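Local coordinates for carbohydrate deacetylase Agd3 (Neosartorya fumigata, PDB 6NWZ), which probably removes acetyl groups from the exopolysaccharide galactosaminogalactan as a metal-dependent de-N-acetylase, an activity required for biofilm formation by the fungus, at residues S95-T98 / T99-N103; D368-L371 / R372-T376. All coordinates share one frame; numbering follows the deposited sequence.

Overall arrangement
Both interactions are local, within one run of chain: interaction 1 sits at the start of a helix, interaction 2 takes in a whole short one, and their centres lie about 70 Å apart on opposite sides of the centre of the chain. Interaction 1 joins the loop after strand 93-95 to helix 99-112 within the CBM87 range. It is partly buried and held by polar bonds, two of them between side chain and backbone in a capping box. Interaction 2 runs through helix 369-375 of the deacetylase range and is largely buried: leucines and tryptophans pack inward, while one salt bridge lies on the exposed flank. An N-cap begins each helix, a threonine in interaction 1 and an aspartate in interaction 2.

Interaction 1 (S95-T98 / T99-N103)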
# COMPACT_ATOMS: atom_id res chain seq x y z
N SER A 95 -32.61 14.73 3.82
CA SER A 95 -31.72 13.96 4.68
C SER A 95 -32.54 13.02 5.57
O SER A 95 -33.59 13.39 6.09
CB SER A 95 -30.88 14.89 5.55
OG SER A 95 -30.18 14.16 6.54
N ALA A 96 -32.04 11.79 5.74
CA ALA A 96 -32.71 10.85 6.62
C ALA A 96 -32.55 11.22 8.10
O ALA A 96 -33.28 10.69 8.94
CB ALA A 96 -32.21 9.43 6.37
N LEU A 97 -31.61 12.11 8.42
CA LEU A 97 -31.50 12.66 9.76
C LEU A 97 -32.39 13.89 9.88
O LEU A 97 -32.41 14.75 8.99
CB LEU A 97 -30.05 13.03 10.08
CG LEU A 97 -29.04 11.89 10.29
CD1 LEU A 97 -27.65 12.44 10.57
CD2 LEU A 97 -29.48 10.97 11.41
N THR A 98 -33.13 13.97 10.99
CA THR A 98 -34.10 15.04 11.19
C THR A 98 -33.39 16.38 11.39
O THR A 98 -32.18 16.46 11.60
CB THR A 98 -35.00 14.74 12.39
OG1 THR A 98 -34.34 15.12 13.60
CG2 THR A 98 -35.35 13.26 12.45
N THR A 99 -34.18 17.45 11.30
CA THR A 99 -33.64 18.78 11.53
C THR A 99 -33.07 18.90 12.94
O THR A 99 -32.00 19.48 13.14
CB THR A 99 -34.72 19.83 11.29
OG1 THR A 99 -34.98 19.93 9.88
CG2 THR A 99 -34.29 21.18 11.82
N ASP A 100 -33.76 18.34 13.93
CA ASP A 100 -33.27 18.41 15.30
C ASP A 100 -31.99 17.59 15.47
O ASP A 100 -31.12 17.98 16.26
CB ASP A 100 -34.35 17.94 16.28
CG ASP A 100 -33.89 17.97 17.72
OD1 ASP A 100 -33.30 16.97 18.18
OD2 ASP A 100 -34.09 19.00 18.39
N GLN A 101 -31.86 16.48 14.74
CA GLN A 101 -30.63 15.69 14.83
C GLN A 101 -29.45 16.45 14.24
O GLN A 101 -28.35 16.42 14.80
CB GLN A 101 -30.82 14.35 14.12
CG GLN A 101 -31.88 13.47 14.76
CD GLN A 101 -31.91 12.07 14.19
OE1 GLN A 101 -32.15 11.88 13.00
NE2 GLN A 101 -31.66 11.08 15.04
N TRP A 102 -29.65 17.14 13.11
CA TRP A 102 -28.57 17.93 12.54
C TRP A 102 -28.17 19.08 13.46
O TRP A 102 -27.00 19.46 13.49
CB TRP A 102 -28.98 18.47 11.17
CG TRP A 102 -28.80 17.49 10.06
CD1 TRP A 102 -29.76 16.72 9.48
CD2 TRP A 102 -27.57 17.15 9.41
NE1 TRP A 102 -29.21 15.93 8.50
CE2 TRP A 102 -27.87 16.18 8.43
CE3 TRP A 102 -26.24 17.58 9.54
CZ2 TRP A 102 -26.89 15.63 7.60
CZ3 TRP A 102 -25.28 17.04 8.72
CH2 TRP A 102 -25.61 16.07 7.76
N ASN A 103 -29.13 19.62 14.22
CA ASN A 103 -28.80 20.69 15.16
C ASN A 103 -28.03 20.16 16.36
O ASN A 103 -27.17 20.87 16.90
CB ASN A 103 -30.08 21.41 15.61
CG ASN A 103 -30.67 22.28 14.51
OD1 ASN A 103 -29.95 22.77 13.64
ND2 ASN A 103 -31.98 22.48 14.56
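S95 meets W102 through its hydroxyl: W102 NE1 donates to S95 OG at 2.8 Å, and the oxygen lies level with the indole, at the ring edge. With OG anti to the backbone nitrogen (chi1 170°), the same oxygen also accepts from L97 N at 3.1 Å, closing an ST turn. S95 OG is further hydrogen-bonded to E82 O, and the backbone of A96 pairs with V83. L97 lies against two helix residues. Its CD1 sits 4.2 Å over one indole face of W102, nearer the border than the middle, while L97 CB approaches W102 CD1 at 3.7 Å. The L97 side chain runs nearly perpendicular to that of Q101, bringing CD2 of the leucine beside the glutamine amide. T98 is the N-cap, and its capping box is reciprocal. Q101 N donates to T98 OG1 at 3.0 Å, and T98 N donates to Q101 OE1 at 3.1 Å, reaching a lone pair of that oxygen within the plane of the amide. OG1 can face the helix start because it stands between the backbone nitrogen and carbonyl carbon (chi1 82°). The first helical turn is closed by W102 N and T98 O, 3.0 Å apart. Beyond the box, Q101 NE2 donates to V61 O, so both ends of the amide are engaged and its rotation is probably fixed. The W102 side chain also touches M116 and Q118 of strand 115-119. Polar bonds thus fix the helix start and the indole N-H, while L97 adds an apolar contact on one ring face.

Interaction 2 (D368-L371 / R372-T376); sequences DDLL and RWWTT
D369 and R372 run alongside each other in the same direction, with their flat groups turned 70° apart. The guanidinium approaches D369 OD1 from above the carboxylate plane, R372 NH1 lying 3.1 Å from that oxygen in a bent hydrogen bond that is part of a salt bridge. A bend at chi3 (-50°) folds the arginine back over D369, whose CA lies over one guanidinium face. L370 and W374, one turn apart, also keep company along their length, and L370 CD1 packs 3.7 Å from W374 CD1. W373 brings CZ3 over one face of the W374 ring, near its border. L371 and T375 meet at a slant, with L371 CG 3.8 Å from T375 CG2. T375 OG1 turns back onto L371 O at 2.9 Å, and T375 N donates to the same carbonyl at 2.7 Å, a double grip. D368 caps the helix by accepting from L370 N at 2.9 Å through OD1. Both charges have second partners, R372 NH1 donating to Q366 O and D368 OD2 forming a salt bridge with R272. Among the rings, W373 NE1 donates to N279 OD1, and W374 meets F383 and H304 edge-to-face. This is an N-capped, amphipathic short helix with an i to i+3 salt bridge on its exposed flank; its apolar side faces the interior of the deacetylase domain, where the side chain of L370 lies about 10 Å from that of the zinc ligand D256.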
# COMPACT_ATOMS: atom_id res chain seq x y z
N ASP A 368 30.02 -18.84 -12.55
CA ASP A 368 28.92 -18.02 -13.06
C ASP A 368 29.30 -16.54 -12.91
O ASP A 368 29.47 -16.05 -11.79
CB ASP A 368 27.64 -18.33 -12.29
CG ASP A 368 26.39 -17.76 -12.95
OD1 ASP A 368 26.46 -16.72 -13.64
OD2 ASP A 368 25.31 -18.37 -12.76
N ASP A 369 29.42 -15.84 -14.04
CA ASP A 369 29.74 -14.41 -14.00
C ASP A 369 28.71 -13.63 -13.20
O ASP A 369 29.05 -12.66 -12.50
CB ASP A 369 29.85 -13.85 -15.41
CG ASP A 369 30.99 -14.47 -16.21
OD1 ASP A 369 31.50 -15.53 -15.80
OD2 ASP A 369 31.39 -13.88 -17.24
N LEU A 370 27.44 -14.03 -13.29
CA LEU A 370 26.39 -13.35 -12.54
C LEU A 370 26.55 -13.57 -11.04
O LEU A 370 26.23 -12.67 -10.25
CB LEU A 370 25.02 -13.83 -13.02
CG LEU A 370 23.80 -13.21 -12.35
CD1 LEU A 370 23.85 -11.70 -12.50
CD2 LEU A 370 22.52 -13.78 -12.95
N LEU A 371 27.04 -14.74 -10.62
CA LEU A 371 27.24 -14.98 -9.20
C LEU A 371 28.38 -14.14 -8.65
O LEU A 371 28.24 -13.50 -7.60
CB LEU A 371 27.51 -16.45 -8.93
CG LEU A 371 27.60 -16.63 -7.41
CD1 LEU A 371 26.31 -17.24 -6.88
CD2 LEU A 371 28.81 -17.44 -7.00
N ARG A 372 29.53 -14.14 -9.33
CA ARG A 372 30.65 -13.33 -8.88
C ARG A 372 30.27 -11.86 -8.77
O ARG A 372 30.81 -11.15 -7.91
CB ARG A 372 31.84 -13.50 -9.83
CG ARG A 372 32.34 -14.92 -9.96
CD ARG A 372 33.72 -14.97 -10.58
NE ARG A 372 33.81 -14.19 -11.81
CZ ARG A 372 33.43 -14.64 -13.01
NH1 ARG A 372 32.94 -15.86 -13.13
NH2 ARG A 372 33.55 -13.86 -14.07
N TRP A 373 29.35 -11.39 -9.62
CA TRP A 373 28.86 -10.03 -9.47
C TRP A 373 28.01 -9.89 -8.21
O TRP A 373 28.22 -8.96 -7.42
CB TRP A 373 28.06 -9.61 -10.70
CG TRP A 373 27.72 -8.16 -10.70
CD1 TRP A 373 28.45 -7.14 -11.23
CD2 TRP A 373 26.55 -7.55 -10.13
NE1 TRP A 373 27.82 -5.94 -11.03
CE2 TRP A 373 26.64 -6.17 -10.36
CE3 TRP A 373 25.43 -8.05 -9.46
CZ2 TRP A 373 25.67 -5.27 -9.93
CZ3 TRP A 373 24.46 -7.16 -9.03
CH2 TRP A 373 24.58 -5.79 -9.27
N TRP A 374 27.06 -10.80 -8.01
CA TRP A 374 26.18 -10.70 -6.84
C TRP A 374 26.95 -10.86 -5.54
O TRP A 374 26.62 -10.22 -4.53
CB TRP A 374 25.06 -11.74 -6.92
CG TRP A 374 23.87 -11.27 -7.67
CD1 TRP A 374 23.34 -11.82 -8.80
CD2 TRP A 374 23.05 -10.13 -7.36
NE1 TRP A 374 22.24 -11.10 -9.21
CE2 TRP A 374 22.05 -10.06 -8.34
CE3 TRP A 374 23.08 -9.17 -6.34
CZ2 TRP A 374 21.07 -9.07 -8.33
CZ3 TRP A 374 22.12 -8.19 -6.34
CH2 TRP A 374 21.13 -8.14 -7.33
N THR A 375 27.98 -11.71 -5.53
CA THR A 375 28.75 -11.94 -4.31
C THR A 375 29.72 -10.81 -3.99
O THR A 375 30.24 -10.77 -2.87
CB THR A 375 29.51 -13.27 -4.41
OG1 THR A 375 30.34 -13.27 -5.58
CG2 THR A 375 28.53 -14.43 -4.50
N THR A 376 29.98 -9.91 -4.93
CA THR A 376 30.80 -8.74 -4.66
C THR A 376 30.10 -7.86 -3.63
O THR A 376 28.95 -7.46 -3.85
CB THR A 376 31.07 -7.95 -5.93
OG1 THR A 376 31.67 -8.80 -6.91
CG2 THR A 376 32.00 -6.78 -5.65